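Motility protein B (Helicobacter pylori, PDB 3CYP) probably helps form the stator that drives flagellar rotation, its periplasmic OmpA-like C-terminal domain being the part thought to fasten the motor to the cell wall. Local coordinates at residues Gly43-Thr48 with Tyr59-Asn64; Ile23-Lys28 with Asp128-Pro133; Arg65-Met70 with Leu83-Tyr88. All coordinates share one frame; numbering follows the deposited sequence.

Contact 1: Gly43-Thr48 with Tyr59-Asn64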
ATOM      1  N   GLY B  43      -9.035   1.696  -5.825  1.00 13.50           N
ATOM      2  CA  GLY B  43      -9.668   0.599  -6.562  1.00 14.37           C
ATOM      3  C   GLY B  43     -11.168   0.511  -6.333  1.00 14.73           C
ATOM      4  O   GLY B  43     -11.668   0.805  -5.242  1.00 13.88           O
ATOM      5  N   PHE B  44     -11.880   0.107  -7.397  1.00 14.08           N
ATOM      6  CA  PHE B  44     -13.335   0.027  -7.394  1.00 15.80           C
ATOM      7  C   PHE B  44     -13.796  -1.194  -8.176  1.00 15.91           C
ATOM      8  O   PHE B  44     -13.039  -1.777  -8.977  1.00 16.19           O
ATOM      9  CB  PHE B  44     -13.972   1.232  -8.032  1.00 14.66           C
ATOM     10  CG  PHE B  44     -13.483   2.575  -7.512  1.00 14.96           C
ATOM     11  CD1 PHE B  44     -14.235   3.272  -6.567  1.00 15.16           C
ATOM     12  CD2 PHE B  44     -12.306   3.145  -7.988  1.00 12.94           C
ATOM     13  CE1 PHE B  44     -13.823   4.505  -6.101  1.00 15.47           C
ATOM     14  CE2 PHE B  44     -11.905   4.413  -7.553  1.00 15.15           C
ATOM     15  CZ  PHE B  44     -12.663   5.081  -6.598  1.00 13.43           C
ATOM     16  N   THR B  45     -15.045  -1.562  -7.880  1.00 17.04           N
ATOM     17  CA  THR B  45     -15.809  -2.573  -8.619  1.00 17.80           C
ATOM     18  C   THR B  45     -17.216  -2.098  -8.953  1.00 18.34           C
ATOM     19  O   THR B  45     -17.709  -1.101  -8.445  1.00 16.05           O
ATOM     20  CB  THR B  45     -15.985  -3.849  -7.740  1.00 17.23           C
ATOM     21  OG1 THR B  45     -16.907  -3.544  -6.680  1.00 18.53           O
ATOM     22  CG2 THR B  45     -14.640  -4.325  -7.157  1.00 18.62           C
ATOM     23  N   ASP B  46     -17.866  -2.853  -9.829  1.00 19.66           N
ATOM     24  CA  ASP B  46     -19.311  -2.794  -9.974  1.00 21.90           C
ATOM     25  C   ASP B  46     -19.961  -3.531  -8.800  1.00 23.18           C
ATOM     26  O   ASP B  46     -19.278  -3.961  -7.849  1.00 22.09           O
ATOM     27  CB  ASP B  46     -19.740  -3.374 -11.337  1.00 21.46           C
ATOM     28  CG  ASP B  46     -19.381  -4.836 -11.526  1.00 24.68           C
ATOM     29  OD1 ASP B  46     -19.403  -5.604 -10.555  1.00 26.48           O
ATOM     30  OD2 ASP B  46     -19.120  -5.237 -12.678  1.00 23.44           O
ATOM     31  N   ASP B  47     -21.277  -3.727  -8.881  1.00 24.83           N
ATOM     32  CA  ASP B  47     -21.999  -4.314  -7.776  1.00 27.24           C
ATOM     33  C   ASP B  47     -22.541  -5.669  -8.182  1.00 28.83           C
ATOM     34  O   ASP B  47     -23.514  -6.148  -7.592  1.00 29.71           O
ATOM     35  CB  ASP B  47     -23.125  -3.374  -7.330  1.00 27.78           C
ATOM     36  CG  ASP B  47     -24.248  -3.271  -8.341  1.00 30.14           C
ATOM     37  OD1 ASP B  47     -24.109  -3.830  -9.460  1.00 31.68           O
ATOM     38  OD2 ASP B  47     -25.272  -2.617  -8.008  1.00 34.68           O
ATOM     39  N   THR B  48     -21.908  -6.295  -9.170  1.00 29.70           N
ATOM     40  CA  THR B  48     -22.361  -7.610  -9.618  1.00 30.78           C
ATOM     41  C   THR B  48     -21.992  -8.647  -8.566  1.00 31.14           C
ATOM     42  O   THR B  48     -20.898  -8.612  -7.983  1.00 30.62           O
ATOM     43  CB  THR B  48     -21.801  -8.028 -11.000  1.00 30.95           C
ATOM     44  OG1 THR B  48     -20.418  -8.367 -10.897  1.00 33.24           O
ATOM     45  CG2 THR B  48     -21.974  -6.945 -12.023  1.00 31.75           C
ATOM     46  N   TYR B  59     -14.628  -5.433  -1.741  1.00 21.26           N
ATOM     47  CA  TYR B  59     -13.474  -4.724  -1.137  1.00 20.14           C
ATOM     48  C   TYR B  59     -12.172  -5.450  -1.414  1.00 19.41           C
ATOM     49  O   TYR B  59     -11.154  -4.801  -1.694  1.00 18.30           O
ATOM     50  CB  TYR B  59     -13.639  -4.499   0.369  1.00 21.91           C
ATOM     51  CG  TYR B  59     -14.564  -3.394   0.730  1.00 20.55           C
ATOM     52  CD1 TYR B  59     -15.822  -3.680   1.275  1.00 24.42           C
ATOM     53  CD2 TYR B  59     -14.231  -2.052   0.507  1.00 23.63           C
ATOM     54  CE1 TYR B  59     -16.699  -2.656   1.633  1.00 24.29           C
ATOM     55  CE2 TYR B  59     -15.109  -1.029   0.844  1.00 26.07           C
ATOM     56  CZ  TYR B  59     -16.346  -1.348   1.400  1.00 24.42           C
ATOM     57  OH  TYR B  59     -17.199  -0.323   1.735  1.00 28.73           O
ATOM     58  N   GLU B  60     -12.157  -6.784  -1.348  0.50 18.62           N
ATOM     59  CA  GLU B  60     -10.917  -7.537  -1.595  0.50 18.77           C
ATOM     60  C   GLU B  60     -10.477  -7.453  -3.048  0.50 18.09           C
ATOM     61  O   GLU B  60      -9.282  -7.323  -3.330  0.50 17.63           O
ATOM     62  CB  GLU B  60     -11.039  -9.010  -1.179  0.50 19.14           C
ATOM     63  CG  GLU B  60     -11.271  -9.198   0.304  0.50 19.97           C
ATOM     64  CD  GLU B  60     -11.818 -10.567   0.620  0.50 20.52           C
ATOM     65  OE1 GLU B  60     -11.391 -11.514  -0.061  0.50 22.08           O
ATOM     66  OE2 GLU B  60     -12.659 -10.693   1.538  0.50 24.84           O
ATOM     67  N   LEU B  61     -11.429  -7.556  -3.970  1.00 17.54           N
ATOM     68  CA  LEU B  61     -11.109  -7.411  -5.370  1.00 16.97           C
ATOM     69  C   LEU B  61     -10.609  -5.992  -5.684  1.00 15.35           C
ATOM     70  O   LEU B  61      -9.595  -5.838  -6.375  1.00 15.03           O
ATOM     71  CB  LEU B  61     -12.344  -7.746  -6.227  1.00 17.41           C
ATOM     72  CG  LEU B  61     -12.275  -7.430  -7.736  1.00 18.21           C
ATOM     73  CD1 LEU B  61     -11.130  -8.142  -8.463  1.00 18.74           C
ATOM     74  CD2 LEU B  61     -13.662  -7.722  -8.375  1.00 19.30           C
ATOM     75  N   ALA B  62     -11.308  -4.986  -5.156  1.00 14.53           N
ATOM     76  CA  ALA B  62     -10.887  -3.574  -5.396  1.00 14.05           C
ATOM     77  C   ALA B  62      -9.508  -3.327  -4.809  1.00 13.68           C
ATOM     78  O   ALA B  62      -8.679  -2.606  -5.378  1.00 13.23           O
ATOM     79  CB  ALA B  62     -11.850  -2.590  -4.831  1.00 14.15           C
ATOM     80  N   ALA B  63      -9.275  -3.894  -3.636  1.00 14.34           N
ATOM     81  CA  ALA B  63      -7.933  -3.772  -3.015  1.00 13.90           C
ATOM     82  C   ALA B  63      -6.827  -4.375  -3.845  1.00 14.30           C
ATOM     83  O   ALA B  63      -5.726  -3.781  -3.987  1.00 13.61           O
ATOM     84  CB  ALA B  63      -7.926  -4.428  -1.637  1.00 14.63           C
ATOM     85  N   ASN B  64      -7.050  -5.565  -4.400  0.50 15.02           N
ATOM     86  CA  ASN B  64      -6.006  -6.204  -5.205  0.50 14.43           C
ATOM     87  C   ASN B  64      -5.790  -5.420  -6.489  0.50 13.75           C
ATOM     88  O   ASN B  64      -4.662  -5.260  -6.938  0.50 13.33           O
ATOM     89  CB  ASN B  64      -6.271  -7.696  -5.499  0.50 15.32           C
ATOM     90  CG  ASN B  64      -4.986  -8.496  -5.618  0.50 17.26           C
ATOM     91  OD1 ASN B  64      -4.883  -9.421  -6.428  0.50 23.05           O
ATOM     92  ND2 ASN B  64      -3.996  -8.146  -4.820  0.50 17.79           N
TER

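Contact 2: Ile23-Lys28 with Asp128-Pro133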
ATOM      1  N   ILE B  23      -0.083   2.718 -17.302  1.00 14.00           N
ATOM      2  CA  ILE B  23       0.532   2.893 -15.954  1.00 14.00           C
ATOM      3  C   ILE B  23       1.939   3.493 -16.052  1.00 13.82           C
ATOM      4  O   ILE B  23       2.326   4.358 -15.286  1.00 12.78           O
ATOM      5  CB  ILE B  23       0.556   1.576 -15.170  1.00 13.29           C
ATOM      6  CG1 ILE B  23      -0.853   1.098 -14.871  1.00 12.44           C
ATOM      7  CG2 ILE B  23       1.348   1.729 -13.845  1.00 14.75           C
ATOM      8  CD1 ILE B  23      -0.930  -0.315 -14.399  1.00 12.70           C
ATOM      9  N   GLU B  24       2.699   3.087 -17.076  1.00 13.26           N
ATOM     10  CA  GLU B  24       4.045   3.606 -17.270  1.00 14.27           C
ATOM     11  C   GLU B  24       4.005   5.115 -17.520  1.00 13.67           C
ATOM     12  O   GLU B  24       4.906   5.843 -17.086  1.00 13.49           O
ATOM     13  CB  GLU B  24       4.647   2.887 -18.490  1.00 14.39           C
ATOM     14  CG  GLU B  24       6.044   3.212 -18.878  1.00 16.27           C
ATOM     15  CD  GLU B  24       6.417   2.388 -20.118  1.00 20.00           C
ATOM     16  OE1 GLU B  24       6.170   1.163 -20.073  1.00 20.74           O
ATOM     17  OE2 GLU B  24       6.892   2.977 -21.113  1.00 28.18           O
ATOM     18  N   ARG B  25       3.017   5.590 -18.283  1.00 13.02           N
ATOM     19  CA  ARG B  25       2.911   7.046 -18.551  1.00 14.48           C
ATOM     20  C   ARG B  25       2.654   7.813 -17.260  1.00 14.37           C
ATOM     21  O   ARG B  25       3.184   8.917 -17.025  1.00 14.34           O
ATOM     22  CB  ARG B  25       1.797   7.388 -19.516  1.00 15.62           C
ATOM     23  CG  ARG B  25       1.979   6.906 -20.908  1.00 18.85           C
ATOM     24  CD  ARG B  25       0.864   7.462 -21.830  1.00 19.32           C
ATOM     25  NE  ARG B  25       1.060   8.848 -22.261  1.00 20.12           N
ATOM     26  CZ  ARG B  25       0.300   9.461 -23.198  1.00 20.89           C
ATOM     27  NH1 ARG B  25      -0.719   8.831 -23.756  1.00 21.46           N
ATOM     28  NH2 ARG B  25       0.534  10.697 -23.575  1.00 21.56           N
ATOM     29  N   ILE B  26       1.784   7.233 -16.445  1.00 13.70           N
ATOM     30  CA  ILE B  26       1.443   7.872 -15.151  1.00 13.27           C
ATOM     31  C   ILE B  26       2.660   7.852 -14.194  1.00 12.56           C
ATOM     32  O   ILE B  26       2.932   8.816 -13.476  1.00 12.66           O
ATOM     33  CB  ILE B  26       0.188   7.197 -14.521  1.00 12.64           C
ATOM     34  CG1 ILE B  26      -1.056   7.470 -15.400  1.00 12.39           C
ATOM     35  CG2 ILE B  26      -0.012   7.628 -13.063  1.00 14.62           C
ATOM     36  CD1 ILE B  26      -1.489   8.967 -15.383  1.00 18.49           C
ATOM     37  N   ALA B  27       3.437   6.769 -14.177  1.00 12.81           N
ATOM     38  CA  ALA B  27       4.687   6.711 -13.385  1.00 13.06           C
ATOM     39  C   ALA B  27       5.626   7.795 -13.833  1.00 12.47           C
ATOM     40  O   ALA B  27       6.238   8.474 -13.012  1.00 13.16           O
ATOM     41  CB  ALA B  27       5.355   5.301 -13.504  1.00 12.34           C
ATOM     42  N   LYS B  28       5.728   7.983 -15.151  1.00 12.42           N
ATOM     43  CA  LYS B  28       6.575   9.006 -15.701  1.00 12.93           C
ATOM     44  C   LYS B  28       6.224  10.362 -15.132  1.00 12.27           C
ATOM     45  O   LYS B  28       7.115  11.107 -14.703  1.00 12.95           O
ATOM     46  CB  LYS B  28       6.443   9.027 -17.225  1.00 13.29           C
ATOM     47  CG  LYS B  28       7.282  10.094 -17.920  1.00 14.28           C
ATOM     48  CD  LYS B  28       6.977  10.031 -19.424  1.00 15.57           C
ATOM     49  CE  LYS B  28       7.672  11.145 -20.205  1.00 17.15           C
ATOM     50  NZ  LYS B  28       7.127  11.221 -21.613  1.00 18.38           N
ATOM     51  N   ASP B 128      -0.654  18.186 -18.603  1.00 21.44           N
ATOM     52  CA  ASP B 128      -0.799  18.788 -19.940  1.00 23.29           C
ATOM     53  C   ASP B 128       0.322  18.414 -20.883  1.00 23.45           C
ATOM     54  O   ASP B 128       0.047  18.066 -22.035  1.00 25.33           O
ATOM     55  CB  ASP B 128      -0.823  20.303 -19.822  1.00 23.72           C
ATOM     56  CG  ASP B 128      -2.167  20.824 -19.539  1.00 26.39           C
ATOM     57  OD1 ASP B 128      -3.130  20.018 -19.563  1.00 34.21           O
ATOM     58  OD2 ASP B 128      -2.269  22.047 -19.313  1.00 34.11           O
ATOM     59  N   ASN B 129       1.561  18.526 -20.418  1.00 23.83           N
ATOM     60  CA  ASN B 129       2.742  18.250 -21.236  1.00 24.35           C
ATOM     61  C   ASN B 129       2.765  16.802 -21.708  1.00 24.65           C
ATOM     62  O   ASN B 129       3.124  16.503 -22.852  1.00 24.44           O
ATOM     63  CB  ASN B 129       4.028  18.535 -20.475  1.00 25.44           C
ATOM     64  CG  ASN B 129       4.221  20.002 -20.167  1.00 26.34           C
ATOM     65  OD1 ASN B 129       5.029  20.351 -19.311  1.00 30.27           O
ATOM     66  ND2 ASN B 129       3.489  20.856 -20.849  1.00 25.02           N
ATOM     67  N   GLU B 130       2.364  15.891 -20.838  1.00 23.40           N
ATOM     68  CA  GLU B 130       2.325  14.479 -21.215  1.00 23.76           C
ATOM     69  C   GLU B 130       1.132  14.118 -22.109  1.00 24.06           C
ATOM     70  O   GLU B 130       1.296  13.379 -23.089  1.00 23.40           O
ATOM     71  CB  GLU B 130       2.264  13.600 -19.970  1.00 22.41           C
ATOM     72  CG  GLU B 130       2.223  12.090 -20.249  1.00 21.57           C
ATOM     73  CD  GLU B 130       3.425  11.599 -21.057  1.00 21.20           C
ATOM     74  OE1 GLU B 130       4.511  12.220 -20.983  1.00 18.95           O
ATOM     75  OE2 GLU B 130       3.297  10.578 -21.754  1.00 21.80           O
ATOM     76  N   PHE B 131      -0.070  14.580 -21.754  1.00 24.10           N
ATOM     77  CA  PHE B 131      -1.296  14.060 -22.352  1.00 26.12           C
ATOM     78  C   PHE B 131      -1.885  15.001 -23.413  1.00 27.42           C
ATOM     79  O   PHE B 131      -2.788  14.584 -24.138  1.00 28.87           O
ATOM     80  CB  PHE B 131      -2.321  13.701 -21.251  1.00 24.70           C
ATOM     81  CG  PHE B 131      -1.902  12.516 -20.405  1.00 23.74           C
ATOM     82  CD1 PHE B 131      -2.039  11.201 -20.871  1.00 21.82           C
ATOM     83  CD2 PHE B 131      -1.316  12.701 -19.156  1.00 22.17           C
ATOM     84  CE1 PHE B 131      -1.619  10.133 -20.113  1.00 21.37           C
ATOM     85  CE2 PHE B 131      -0.904  11.626 -18.402  1.00 21.80           C
ATOM     86  CZ  PHE B 131      -1.056  10.335 -18.880  1.00 22.75           C
ATOM     87  N   ASN B 132      -1.342  16.222 -23.514  1.00 28.84           N
ATOM     88  CA  ASN B 132      -1.709  17.178 -24.562  0.50 29.37           C
ATOM     89  C   ASN B 132      -0.449  17.935 -25.007  1.00 30.14           C
ATOM     90  O   ASN B 132      -0.343  19.150 -24.861  1.00 30.67           O
ATOM     91  CB  ASN B 132      -2.794  18.138 -24.061  0.50 29.65           C
ATOM     92  CG  ASN B 132      -3.409  18.955 -25.185  0.50 29.63           C
ATOM     93  OD1 ASN B 132      -2.743  19.787 -25.798  0.50 32.56           O
ATOM     94  ND2 ASN B 132      -4.679  18.712 -25.466  0.50 30.89           N
ATOM     95  N   PRO B 133       0.545  17.195 -25.563  1.00 30.99           N
ATOM     96  CA  PRO B 133       1.930  17.688 -25.749  1.00 31.35           C
ATOM     97  C   PRO B 133       2.190  19.076 -26.372  1.00 32.78           C
ATOM     98  O   PRO B 133       3.051  19.827 -25.875  1.00 34.00           O
ATOM     99  CB  PRO B 133       2.575  16.604 -26.623  1.00 31.70           C
ATOM    100  CG  PRO B 133       1.744  15.427 -26.482  1.00 30.90           C
ATOM    101  CD  PRO B 133       0.380  15.815 -26.061  1.00 31.38           C
TER
HETATM  102  O   HOH W   1       5.152   8.989 -22.635  1.00 19.33           O

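Contact 3: Arg65-Met70 with Leu83-Tyr88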
ATOM      1  N   ARG B  65      -6.863  -4.895  -7.079  1.00 13.30           N
ATOM      2  CA  ARG B  65      -6.703  -3.998  -8.252  1.00 13.69           C
ATOM      3  C   ARG B  65      -5.794  -2.807  -7.955  1.00 12.33           C
ATOM      4  O   ARG B  65      -4.837  -2.539  -8.676  1.00 13.56           O
ATOM      5  CB  ARG B  65      -8.022  -3.513  -8.768  1.00 13.79           C
ATOM      6  CG  ARG B  65      -8.815  -4.619  -9.476  1.00 14.57           C
ATOM      7  CD  ARG B  65     -10.198  -4.165  -9.824  1.00 15.60           C
ATOM      8  NE  ARG B  65     -10.893  -5.135 -10.687  1.00 16.12           N
ATOM      9  CZ  ARG B  65     -12.207  -5.156 -10.901  1.00 15.44           C
ATOM     10  NH1 ARG B  65     -13.001  -4.267 -10.336  1.00 16.28           N
ATOM     11  NH2 ARG B  65     -12.739  -6.082 -11.728  1.00 17.93           N
ATOM     12  N   ALA B  66      -6.110  -2.107  -6.871  1.00 11.69           N
ATOM     13  CA  ALA B  66      -5.359  -0.904  -6.499  1.00 12.25           C
ATOM     14  C   ALA B  66      -3.942  -1.268  -6.118  1.00 11.54           C
ATOM     15  O   ALA B  66      -2.982  -0.613  -6.545  1.00 12.85           O
ATOM     16  CB  ALA B  66      -6.056  -0.184  -5.388  1.00 12.66           C
ATOM     17  N   TYR B  67      -3.783  -2.303  -5.289  1.00 13.26           N
ATOM     18  CA  TYR B  67      -2.457  -2.752  -4.868  1.00 13.16           C
ATOM     19  C   TYR B  67      -1.569  -3.114  -6.077  1.00 12.48           C
ATOM     20  O   TYR B  67      -0.421  -2.712  -6.181  1.00 12.36           O
ATOM     21  CB  TYR B  67      -2.614  -3.929  -3.902  1.00 14.07           C
ATOM     22  CG  TYR B  67      -1.313  -4.638  -3.591  1.00 15.25           C
ATOM     23  CD1 TYR B  67      -0.276  -3.967  -2.954  1.00 15.67           C
ATOM     24  CD2 TYR B  67      -1.091  -5.951  -3.987  1.00 16.60           C
ATOM     25  CE1 TYR B  67       0.955  -4.592  -2.695  1.00 15.91           C
ATOM     26  CE2 TYR B  67       0.132  -6.597  -3.708  1.00 17.18           C
ATOM     27  CZ  TYR B  67       1.135  -5.905  -3.044  1.00 16.93           C
ATOM     28  OH  TYR B  67       2.359  -6.498  -2.731  1.00 19.75           O
ATOM     29  N   ARG B  68      -2.132  -3.878  -7.013  1.00 12.75           N
ATOM     30  CA  ARG B  68      -1.393  -4.320  -8.179  1.00 14.40           C
ATOM     31  C   ARG B  68      -0.961  -3.147  -9.042  1.00 12.58           C
ATOM     32  O   ARG B  68       0.161  -3.115  -9.503  1.00 13.80           O
ATOM     33  CB  ARG B  68      -2.217  -5.324  -9.001  1.00 14.16           C
ATOM     34  CG  ARG B  68      -2.241  -6.690  -8.291  1.00 17.44           C
ATOM     35  CD  ARG B  68      -3.099  -7.725  -8.946  1.00 20.98           C
ATOM     36  NE  ARG B  68      -3.061  -7.715 -10.406  1.00 26.24           N
ATOM     37  CZ  ARG B  68      -2.168  -8.343 -11.173  1.00 29.25           C
ATOM     38  NH1 ARG B  68      -1.155  -9.030 -10.656  1.00 33.16           N
ATOM     39  NH2 ARG B  68      -2.275  -8.266 -12.482  1.00 30.99           N
ATOM     40  N   VAL B  69      -1.845  -2.179  -9.229  1.00 12.27           N
ATOM     41  CA  VAL B  69      -1.491  -0.980  -9.979  1.00 12.97           C
ATOM     42  C   VAL B  69      -0.362  -0.273  -9.241  1.00 12.17           C
ATOM     43  O   VAL B  69       0.622   0.199  -9.833  1.00 11.85           O
ATOM     44  CB  VAL B  69      -2.683  -0.073 -10.237  1.00 12.63           C
ATOM     45  CG1 VAL B  69      -2.215   1.319 -10.715  1.00 13.38           C
ATOM     46  CG2 VAL B  69      -3.581  -0.749 -11.305  1.00 12.48           C
ATOM     47  N   MET B  70      -0.511  -0.130  -7.925  1.00 12.31           N
ATOM     48  CA  MET B  70       0.539   0.535  -7.109  1.00 12.71           C
ATOM     49  C   MET B  70       1.928  -0.146  -7.250  1.00 12.58           C
ATOM     50  O   MET B  70       2.968   0.538  -7.386  1.00 12.47           O
ATOM     51  CB  MET B  70       0.122   0.626  -5.637  1.00 12.87           C
ATOM     52  CG  MET B  70       0.994   1.579  -4.894  1.00 13.14           C
ATOM     53  SD  MET B  70       0.719   1.492  -3.089  1.00 13.83           S
ATOM     54  CE  MET B  70       1.360  -0.136  -2.709  1.00 18.83           C
ATOM     55  N   LEU B  83       3.391   7.023  -2.318  1.00 14.62           N
ATOM     56  CA  LEU B  83       2.271   6.169  -2.703  1.00 13.01           C
ATOM     57  C   LEU B  83       1.484   5.565  -1.551  1.00 12.54           C
ATOM     58  O   LEU B  83       2.031   5.285  -0.466  1.00 14.22           O
ATOM     59  CB  LEU B  83       2.769   5.021  -3.587  1.00 12.65           C
ATOM     60  CG  LEU B  83       3.055   5.393  -5.022  1.00 13.57           C
ATOM     61  CD1 LEU B  83       3.894   4.264  -5.646  1.00 13.97           C
ATOM     62  CD2 LEU B  83       1.756   5.634  -5.818  1.00 12.88           C
ATOM     63  N   SER B  84       0.198   5.347  -1.796  1.00 11.63           N
ATOM     64  CA  SER B  84      -0.675   4.540  -0.960  1.00 11.58           C
ATOM     65  C   SER B  84      -1.736   3.949  -1.871  1.00 12.89           C
ATOM     66  O   SER B  84      -1.892   4.393  -3.012  1.00 13.19           O
ATOM     67  CB  SER B  84      -1.309   5.399   0.111  1.00 12.54           C
ATOM     68  OG  SER B  84      -2.137   6.386  -0.420  1.00 12.61           O
ATOM     69  N   PHE B  85      -2.455   2.956  -1.362  1.00 12.91           N
ATOM     70  CA  PHE B  85      -3.615   2.396  -2.078  1.00 12.84           C
ATOM     71  C   PHE B  85      -4.823   2.278  -1.178  1.00 13.20           C
ATOM     72  O   PHE B  85      -4.686   2.129   0.066  1.00 14.08           O
ATOM     73  CB  PHE B  85      -3.290   1.062  -2.741  1.00 13.56           C
ATOM     74  CG  PHE B  85      -3.242  -0.126  -1.791  1.00 12.21           C
ATOM     75  CD1 PHE B  85      -2.090  -0.387  -1.032  1.00 15.99           C
ATOM     76  CD2 PHE B  85      -4.349  -0.965  -1.642  1.00 16.40           C
ATOM     77  CE1 PHE B  85      -2.038  -1.488  -0.181  1.00 15.83           C
ATOM     78  CE2 PHE B  85      -4.288  -2.060  -0.768  1.00 15.56           C
ATOM     79  CZ  PHE B  85      -3.129  -2.302  -0.042  1.00 13.13           C
ATOM     80  N   SER B  86      -5.997   2.360  -1.788  1.00 13.57           N
ATOM     81  CA  SER B  86      -7.226   2.346  -1.038  1.00 14.71           C
ATOM     82  C   SER B  86      -8.258   1.567  -1.781  1.00 15.57           C
ATOM     83  O   SER B  86      -8.379   1.682  -2.992  1.00 16.38           O
ATOM     84  CB  SER B  86      -7.718   3.748  -0.740  1.00 15.09           C
ATOM     85  OG  SER B  86      -6.790   4.492   0.029  1.00 15.85           O
ATOM     86  N   SER B  87      -8.998   0.755  -1.052  1.00 15.96           N
ATOM     87  CA  SER B  87     -10.117   0.023  -1.643  1.00 17.39           C
ATOM     88  C   SER B  87     -11.442   0.697  -1.344  1.00 17.65           C
ATOM     89  O   SER B  87     -11.772   0.929  -0.189  1.00 17.30           O
ATOM     90  CB  SER B  87     -10.145  -1.416  -1.144  1.00 18.53           C
ATOM     91  OG  SER B  87     -11.339  -1.998  -1.680  1.00 18.40           O
ATOM     92  N   TYR B  88     -12.227   0.963  -2.396  1.00 18.01           N
ATOM     93  CA  TYR B  88     -13.566   1.481  -2.278  1.00 18.70           C
ATOM     94  C   TYR B  88     -14.665   0.423  -2.580  1.00 18.26           C
ATOM     95  O   TYR B  88     -15.829   0.752  -2.515  1.00 19.72           O
ATOM     96  CB  TYR B  88     -13.715   2.732  -3.165  1.00 19.70           C
ATOM     97  CG  TYR B  88     -13.022   3.915  -2.553  1.00 20.49           C
ATOM     98  CD1 TYR B  88     -13.744   4.892  -1.913  1.00 20.92           C
ATOM     99  CD2 TYR B  88     -11.653   4.033  -2.568  1.00 20.00           C
ATOM    100  CE1 TYR B  88     -13.129   5.966  -1.307  1.00 22.28           C
ATOM    101  CE2 TYR B  88     -11.013   5.107  -1.952  1.00 19.91           C
ATOM    102  CZ  TYR B  88     -11.759   6.067  -1.319  1.00 21.48           C
ATOM    103  OH  TYR B  88     -11.164   7.178  -0.733  1.00 22.58           O
TER

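Contact 1: Gly43-Thr48 with Tyr59-Asn64
Thr45 and Leu61 meet through methyl groups just beyond the strand 38-44, against the start of the helix 58-75. Thr45 repays following outward from its backbone. Its CB leans toward the helix and divides there into two branches of opposite character. The methyl branch, CG2, is directed away from its own carbonyl carbon and lies beside its own backbone N; it ends 3.7 Å from Leu61 CD2 and also lies against Ala62 N and CB. The hydroxyl branch turns back along the loop instead: OG1, set between N and carbonyl carbon (chi1 71°), bonds to the backbone oxygen of Asp46 at 2.7 Å, in the carbonyl plane and on a lone pair. One residue thus gives carbon to the helix and oxygen to its own loop. The setting is the first half of a beta-alpha-beta unit in the OmpA-like fold, in which the chain leaves the strand 38-44, crosses through the helix and returns in the strand 83-87 alongside. Close approach of helix to strand rests on small residues: Ala62 CB stands 3.4 Å from Gly43 O, and Gly43 CA makes a nearly straight CA-H...O contact with Ala62 O at 3.6 Å. Beyond Thr45 the loop no longer touches residues 59-64, though Thr48 O still bonds to His58 at the start of the helix. It forms an Asx turn, Asp46 OD1 accepting from Thr48 N above its carboxylate plane (2.9 Å); Thr48 OG1 adds a second bond to OD1 from the same face, while Asn107 bonds to Asp46 OD2.

Contact 2: Ile23-Lys28 with Asp128-Pro133
Glu130 and Phe131, on the last turn of the helix 117-131, take hold of Arg25 in different ways, one by charge, the other by a ring carbon laid over the guanidinium. The tightly packed part is Phe131, held between Arg25 and the buried Ile26. Its CE1 covers the centre of one guanidinium face, 3.6 Å above it, with the two planes 33° apart. On the inner flank the ring tip CZ reaches Ile26 CD1 at 3.8 Å, and Ile26 in turn packs on Phe5 of the short strand 5-6. The other side, where Arg25 and Lys28 meet Glu130, is looser and wetter. The arginine chain bends at chi3 (79°), which turns the guanidinium so that NE gives a bond of 2.9 Å to Glu130 OE2; OE2 lies almost in the guanidinium plane and accepts on its anti lone pair. NH2 adds two weak bonds, one to the backbone O of Glu130 and a longer one to OE2. Guanidinium and carboxylate are turned 79° against each other, far from the flat side-by-side pairing these groups often adopt. Lys28 reaches across to Glu130 with its chain extended, placing NZ 2.9 Å from Glu130 OE1, on the syn side, and a water joins NZ to OE2, giving Glu130 OE2 a bond of 2.6 Å. Two positive partners and this water probably keep the carboxylate ionised. The arrangement is a salt-bridge network between two helices distant in sequence, flanked by an aromatic and aliphatic pair, which ties the C-terminal helix 117-131 to the helix 17-30.

Contact 3: Arg65-Met70 with Leu83-Tyr88
The ring of Phe85 carries Tyr67 CB over the centre of one face, a CH-pi contact 4.1 Å from the centroid and almost along the ring normal. The Tyr67 ring itself approaches obliquely, with planes 53° apart and its CD1 near Phe85 CE1, while Met70 CE and Ala66 CB also come to the Phe85 ring at a slant. This is the second half of the beta-alpha-beta unit of the OmpA-like domain: the helix 58-75 runs nearly antiparallel to the strand 83-87, their segment axes 7.5 Å apart at an angle of 162°. Phe85 CB points toward the helix, and CG, between the backbone N and carbonyl carbon, brings the ring beside Tyr67 CB. Next to it Ala66 brings its CB 3.8 Å from Ser86 O. Ser84 and Ser86 point away from the helix, and their hydroxyls bond to Asn40 on the neighbouring strand. Leu83 of the second subunit packs on Phe85, and Ile74 of that subunit on Tyr67, extending this apolar layer into the dimer. Met70 completes the helix side. It slides past Leu83 in the opposite direction, CG 4.0 Å from Leu83 CD1, then bends at chi3 (68°), which carries its methyl CE to within 3.8 Å of Phe85 CD1, while SD rests 3.7 Å from Ser84 C.

From the N terminus, the helix 17-30 comes first, and its segment 23-28 is met by the C-terminal helix only after 99 further residues, closing contact 2. Contacts 1 and 3 both nest inside that loop in series, contact 1 closing a loop of 10 residues before contact 3 opens and closes one of 12. They share the helix 58-75, whose start meets the strand 38-44 and whose middle meets the strand 83-87. Their segments also bond directly, through Tyr59 O with Ser87 OG and Phe44 O with Arg65 NH1. Contact 2 lies about 26 Å from contact 1, centre to centre, across the chain's middle, and reaches contact 3 through packing of Ile23 on Val69.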